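Local structure of putative glyoxalase (Bacillus halodurans C-125, 3CT8) at residues 112-116 with 131-135; 52-56 with 67-72. The protein binds zinc and probably acts as a glyoxalase-type enzyme of the vicinal oxygen chelate superfamily, its substrate unknown. All blocks are in the same frame, centred on the assembly; numbering follows the deposited sequence.

How the interactions relate
The two contacts lie on opposite sides of the chain's centre, about 23 Å apart between centres, and they do not touch, although their nearest atoms come within about 5 Å. Interaction 2 closes before interaction 1 opens along the chain. It belongs to the four-stranded sheet 21-28, 64-70, 56-61 and 48-53, whereas interaction 1 fastens the loop after helix 97-110 to strand 130-134, an outer strand of the three-stranded sheet. Each sheet carries zinc-binding residues, H23 on one and H89 with E142 on the other. The contacts thus sample the two halves of a glyoxalase-type fold, one inside the four-stranded sheet, the other at the outer edge of the three-stranded one.

Interaction 1: residues 112-116 with 131-135; sequences DPILY and VFCED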
loop_
_atom_site.group_PDB
_atom_site.type_symbol
_atom_site.label_atom_id
_atom_site.label_comp_id
_atom_site.label_asym_id
_atom_site.label_seq_id
_atom_site.Cartn_x
_atom_site.Cartn_y
_atom_site.Cartn_z
ATOM N N ASP A 112 2.455 20.974 5.329
ATOM C CA ASP A 112 1.781 19.819 4.715
ATOM C C ASP A 112 0.298 19.854 5.142
ATOM O O ASP A 112 -0.007 20.115 6.310
ATOM C CB ASP A 112 2.421 18.493 5.127
ATOM C CG ASP A 112 3.852 18.363 4.652
ATOM O OD1 ASP A 112 4.146 18.670 3.478
ATOM O OD2 ASP A 112 4.670 17.917 5.457
ATOM N N PRO A 113 -0.630 19.571 4.207
ATOM C CA PRO A 113 -2.059 19.616 4.574
ATOM C C PRO A 113 -2.526 18.606 5.623
ATOM O O PRO A 113 -2.325 17.396 5.461
ATOM C CB PRO A 113 -2.772 19.358 3.234
ATOM C CG PRO A 113 -1.757 19.722 2.177
ATOM C CD PRO A 113 -0.436 19.314 2.763
ATOM N N ILE A 114 -3.138 19.152 6.677
ATOM C CA ILE A 114 -3.732 18.392 7.788
ATOM C C ILE A 114 -5.238 18.257 7.581
ATOM O O ILE A 114 -5.949 19.265 7.444
ATOM C CB ILE A 114 -3.495 19.018 9.168
ATOM C CG1 ILE A 114 -2.069 18.727 9.639
ATOM C CG2 ILE A 114 -4.429 18.392 10.168
ATOM C CD1 ILE A 114 -1.756 19.273 11.024
ATOM N N LEU A 115 -5.708 17.007 7.609
ATOM C CA LEU A 115 -7.124 16.680 7.379
ATOM C C LEU A 115 -7.964 16.518 8.617
ATOM O O LEU A 115 -7.494 16.181 9.699
ATOM C CB LEU A 115 -7.250 15.409 6.544
ATOM C CG LEU A 115 -6.561 15.392 5.174
ATOM C CD1 LEU A 115 -6.692 14.004 4.553
ATOM C CD2 LEU A 115 -7.123 16.440 4.233
ATOM N N TYR A 116 -9.232 16.833 8.420
ATOM C CA TYR A 116 -10.268 16.729 9.434
ATOM C C TYR A 116 -9.869 17.450 10.705
ATOM O O TYR A 116 -10.112 16.937 11.792
ATOM C CB TYR A 116 -10.491 15.253 9.747
ATOM C CG TYR A 116 -10.403 14.382 8.505
ATOM C CD1 TYR A 116 -11.357 14.445 7.510
ATOM C CD2 TYR A 116 -9.369 13.460 8.346
ATOM C CE1 TYR A 116 -11.253 13.641 6.369
ATOM C CE2 TYR A 116 -9.274 12.639 7.211
ATOM C CZ TYR A 116 -10.201 12.754 6.228
ATOM O OH TYR A 116 -10.096 11.930 5.135
ATOM N N VAL A 131 -3.279 11.350 13.321
ATOM C CA VAL A 131 -3.202 12.523 12.444
ATOM C C VAL A 131 -3.342 12.040 11.038
ATOM O O VAL A 131 -2.757 11.031 10.638
ATOM C CB VAL A 131 -1.902 13.371 12.556
ATOM C CG1 VAL A 131 -0.597 12.553 12.364
ATOM C CG2 VAL A 131 -1.962 14.560 11.571
ATOM N N PHE A 132 -4.178 12.743 10.307
ATOM C CA PHE A 132 -4.427 12.492 8.912
ATOM C C PHE A 132 -3.905 13.698 8.137
ATOM O O PHE A 132 -4.173 14.876 8.484
ATOM C CB PHE A 132 -5.911 12.290 8.644
ATOM C CG PHE A 132 -6.490 11.016 9.222
ATOM C CD1 PHE A 132 -7.019 10.973 10.487
ATOM C CD2 PHE A 132 -6.559 9.871 8.455
ATOM C CE1 PHE A 132 -7.562 9.790 11.003
ATOM C CE2 PHE A 132 -7.109 8.706 8.974
ATOM C CZ PHE A 132 -7.619 8.688 10.246
ATOM N N CYS A 133 -3.153 13.396 7.078
ATOM C CA CYS A 133 -2.556 14.445 6.245
ATOM C C CYS A 133 -2.465 14.029 4.785
ATOM O O CYS A 133 -2.910 12.940 4.389
ATOM C CB CYS A 133 -1.161 14.817 6.759
ATOM S SG CYS A 133 0.134 13.524 6.554
ATOM N N GLU A 134 -1.874 14.895 3.984
ATOM C CA GLU A 134 -1.740 14.618 2.552
ATOM C C GLU A 134 -0.319 14.753 2.071
ATOM O O GLU A 134 0.378 15.700 2.430
ATOM C CB GLU A 134 -2.598 15.559 1.686
ATOM C CG GLU A 134 -4.101 15.349 1.694
ATOM C CD GLU A 134 -4.840 16.362 0.784
ATOM O OE1 GLU A 134 -4.338 17.479 0.619
ATOM O OE2 GLU A 134 -5.930 16.057 0.260
ATOM N N ASP A 135 0.091 13.815 1.228
ATOM C CA ASP A 135 1.425 13.885 0.664
ATOM C C ASP A 135 1.259 14.870 -0.519
ATOM O O ASP A 135 0.140 15.333 -0.788
ATOM C CB ASP A 135 2.000 12.515 0.263
ATOM C CG ASP A 135 1.541 12.041 -1.094
ATOM O OD1 ASP A 135 0.536 12.541 -1.640
ATOM O OD2 ASP A 135 2.234 11.146 -1.623
HETATM O O HOH W 1 -6.768 14.111 12.093
#
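Y116 and F132 both fold CG back beside the backbone N, Y116 with chi1 at -38°, and this brings the CD2-CE2 side of the tyrosine over the root of the phenylalanine. The rings form an offset edge-to-face pair: the Y116 edge is directed at the F132 face, the centroids are 5.5 Å apart and the planes stand at 82°. Y116 CD2 also rests on F132 CB at 3.7 Å, while the phenyl ring leads away from the loop, toward E142 and the zinc ion. The tyrosine hydroxyl is held by K140 on the next strand.

The backbones meet in a single bridge, I114 with C133, flanked by two hydrogen bonds. L115 N reaches F132 O at 2.8 Å, rather straight at the hydrogen but from above the carbonyl plane. E134 N donates to P113 O at 2.9 Å, here within that plane though more bent at the hydrogen. C133 CB presses on the same oxygen, 3.1 Å from P113 O. A water donating to L115 O, and only weakly bound by F132 N, carries the join further.

E134 runs out extended between two apolar neighbours, crossing each side chain at about a right angle. L115 CD1 packs on E134 CG at 4.1 Å, and P113 CB lies 3.6 Å from E134 OE1; R82 takes OE2 in a salt bridge.

The loop thus adds one bridge to the outer strand of the sheet 86-93, 140-144, 130-134, and F132 stands beside the zinc ligands H89 and E142, on the sheet that carries both in a vicinal oxygen chelate fold.

Interaction 2: residues 52-56 with 67-72; sequences SWSRG and VFVQTE
From the turn between strands 48-53 and 56-61, W53 lays its indole toward strand 64-70, so that CH2 meets V67 CG1 at 4.0 Å and CZ2 meets V69 CG2 at 4.1 Å. The side chain gets there by seating CG between the backbone N and the carbonyl carbon (chi1 68°), which folds the ring back over its own turn: G56 N sits under one face near the rim. V67 CG1 comes in at the ring edge, close to its plane, whereas V69 CG2 approaches obliquely.

The backbone is joined here by Q70 N, which donates to R55 O at 2.8 Å in a nearly straight bond tilted somewhat from the carbonyl plane. That oxygen is well surrounded, with V69 CG1 packed 3.3 Å from R55 O and V69 CA making a CA-H...O contact to it. Next along, G56 pairs with V69 as an antiparallel non-hydrogen-bonded pair, and the fit is close: G56 CA lies 3.1 Å from F68 O.

R55 bends at chi2 (-86°), which brings its chain obliquely across Q70, with R55 CD against Q70 CB at 3.7 Å. NH1 comes still nearer to Q70 CG, a distance shorter than usual and somewhat doubtful, while T71 O lies near the guanidinium plane at its edge, too far to bond. Q70 also bends at chi2, turning its amide away from R55; NE2 donates to T71 O at 2.9 Å, on a carbonyl lone pair and in the amide plane. D29 O and the N of L31 complete the grip on that amide.

Strand 64-70 is flanked by 56-61 on one side and 21-28 on the other, F68 stacks on W38 of helix 31-44, and beyond the strand's end E72 reaches K83 of the second subunit.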
loop_
_atom_site.group_PDB
_atom_site.type_symbol
_atom_site.label_atom_id
_atom_site.label_comp_id
_atom_site.label_asym_id
_atom_site.label_seq_id
_atom_site.Cartn_x
_atom_site.Cartn_y
_atom_site.Cartn_z
ATOM N N SER A 52 18.134 4.856 -4.476
ATOM C CA SER A 52 17.751 6.106 -5.125
ATOM C C SER A 52 18.286 6.164 -6.542
ATOM O O SER A 52 19.433 5.807 -6.776
ATOM C CB SER A 52 18.338 7.288 -4.351
ATOM O OG SER A 52 17.890 7.274 -3.012
ATOM N N TRP A 53 17.446 6.581 -7.478
ATOM C CA TRP A 53 17.874 6.686 -8.877
ATOM C C TRP A 53 17.227 7.889 -9.507
ATOM O O TRP A 53 16.581 8.681 -8.816
ATOM C CB TRP A 53 17.675 5.389 -9.706
ATOM C CG TRP A 53 16.285 4.963 -9.988
ATOM C CD1 TRP A 53 15.617 5.069 -11.174
ATOM C CD2 TRP A 53 15.383 4.359 -9.070
ATOM N NE1 TRP A 53 14.346 4.570 -11.044
ATOM C CE2 TRP A 53 14.181 4.122 -9.759
ATOM C CE3 TRP A 53 15.474 3.997 -7.724
ATOM C CZ2 TRP A 53 13.078 3.543 -9.146
ATOM C CZ3 TRP A 53 14.380 3.428 -7.117
ATOM C CH2 TRP A 53 13.195 3.204 -7.828
ATOM N N SER A 54 17.403 8.010 -10.816
ATOM C CA SER A 54 16.904 9.185 -11.522
ATOM C C SER A 54 15.392 9.305 -11.533
ATOM O O SER A 54 14.850 10.385 -11.489
ATOM C CB SER A 54 17.442 9.228 -12.957
ATOM O OG SER A 54 16.966 8.144 -13.723
ATOM N N ARG A 55 14.730 8.178 -11.533
ATOM C CA ARG A 55 13.275 8.114 -11.616
ATOM C C ARG A 55 12.596 7.598 -10.351
ATOM O O ARG A 55 11.404 7.312 -10.354
ATOM C CB ARG A 55 12.891 7.200 -12.790
ATOM C CG ARG A 55 12.958 7.810 -14.247
ATOM C CD ARG A 55 11.624 8.531 -14.577
ATOM N NE ARG A 55 11.557 9.040 -15.937
ATOM C CZ ARG A 55 10.491 9.628 -16.475
ATOM N NH1 ARG A 55 9.380 9.758 -15.780
ATOM N NH2 ARG A 55 10.530 10.072 -17.727
ATOM N N GLY A 56 13.340 7.455 -9.274
ATOM C CA GLY A 56 12.730 7.001 -8.052
ATOM C C GLY A 56 13.576 6.858 -6.828
ATOM O O GLY A 56 14.734 7.261 -6.763
ATOM N N VAL A 67 8.474 2.037 -2.170
ATOM C CA VAL A 67 9.119 2.474 -3.392
ATOM C C VAL A 67 8.296 3.519 -4.129
ATOM O O VAL A 67 7.113 3.331 -4.400
ATOM C CB VAL A 67 9.311 1.293 -4.366
ATOM C CG1 VAL A 67 10.233 1.711 -5.584
ATOM C CG2 VAL A 67 9.862 0.099 -3.635
ATOM N N PHE A 68 8.945 4.635 -4.425
ATOM C CA PHE A 68 8.284 5.743 -5.115
ATOM C C PHE A 68 8.968 5.991 -6.431
ATOM O O PHE A 68 10.184 6.217 -6.463
ATOM C CB PHE A 68 8.267 7.012 -4.269
ATOM C CG PHE A 68 7.554 6.846 -2.972
ATOM C CD1 PHE A 68 8.227 6.363 -1.848
ATOM C CD2 PHE A 68 6.205 7.146 -2.870
ATOM C CE1 PHE A 68 7.581 6.216 -0.652
ATOM C CE2 PHE A 68 5.546 7.002 -1.654
ATOM C CZ PHE A 68 6.251 6.532 -0.538
ATOM N N VAL A 69 8.148 5.982 -7.494
ATOM C CA VAL A 69 8.616 6.160 -8.876
ATOM C C VAL A 69 7.913 7.316 -9.599
ATOM O O VAL A 69 6.738 7.641 -9.354
ATOM C CB VAL A 69 8.421 4.870 -9.663
ATOM C CG1 VAL A 69 9.170 4.950 -11.028
ATOM C CG2 VAL A 69 8.942 3.704 -8.863
ATOM N N GLN A 70 8.685 7.973 -10.454
ATOM C CA GLN A 70 8.182 9.096 -11.251
ATOM C C GLN A 70 7.178 8.618 -12.285
ATOM O O GLN A 70 7.447 7.755 -13.094
ATOM C CB GLN A 70 9.342 9.832 -11.947
ATOM C CG GLN A 70 8.917 10.892 -12.934
ATOM C CD GLN A 70 8.184 12.029 -12.288
ATOM O OE1 GLN A 70 8.680 12.663 -11.356
ATOM N NE2 GLN A 70 7.011 12.328 -12.808
ATOM N N THR A 71 5.986 9.186 -12.215
ATOM C CA THR A 71 4.924 8.876 -13.184
ATOM C C THR A 71 5.405 9.335 -14.560
ATOM O O THR A 71 5.920 10.442 -14.697
ATOM C CB THR A 71 3.623 9.641 -12.861
ATOM O OG1 THR A 71 3.193 9.284 -11.554
ATOM C CG2 THR A 71 2.532 9.345 -13.877
ATOM N N GLU A 72 5.254 8.468 -15.557
ATOM C CA GLU A 72 5.651 8.792 -16.917
ATOM C C GLU A 72 4.790 9.958 -17.455
ATOM O O GLU A 72 3.620 10.146 -17.097
ATOM C CB GLU A 72 5.605 7.548 -17.824
ATOM C CG GLU A 72 6.668 6.463 -17.461
ATOM C CD GLU A 72 6.481 5.095 -18.172
ATOM O OE1 GLU A 72 5.929 5.027 -19.280
ATOM O OE2 GLU A 72 6.913 4.067 -17.602
#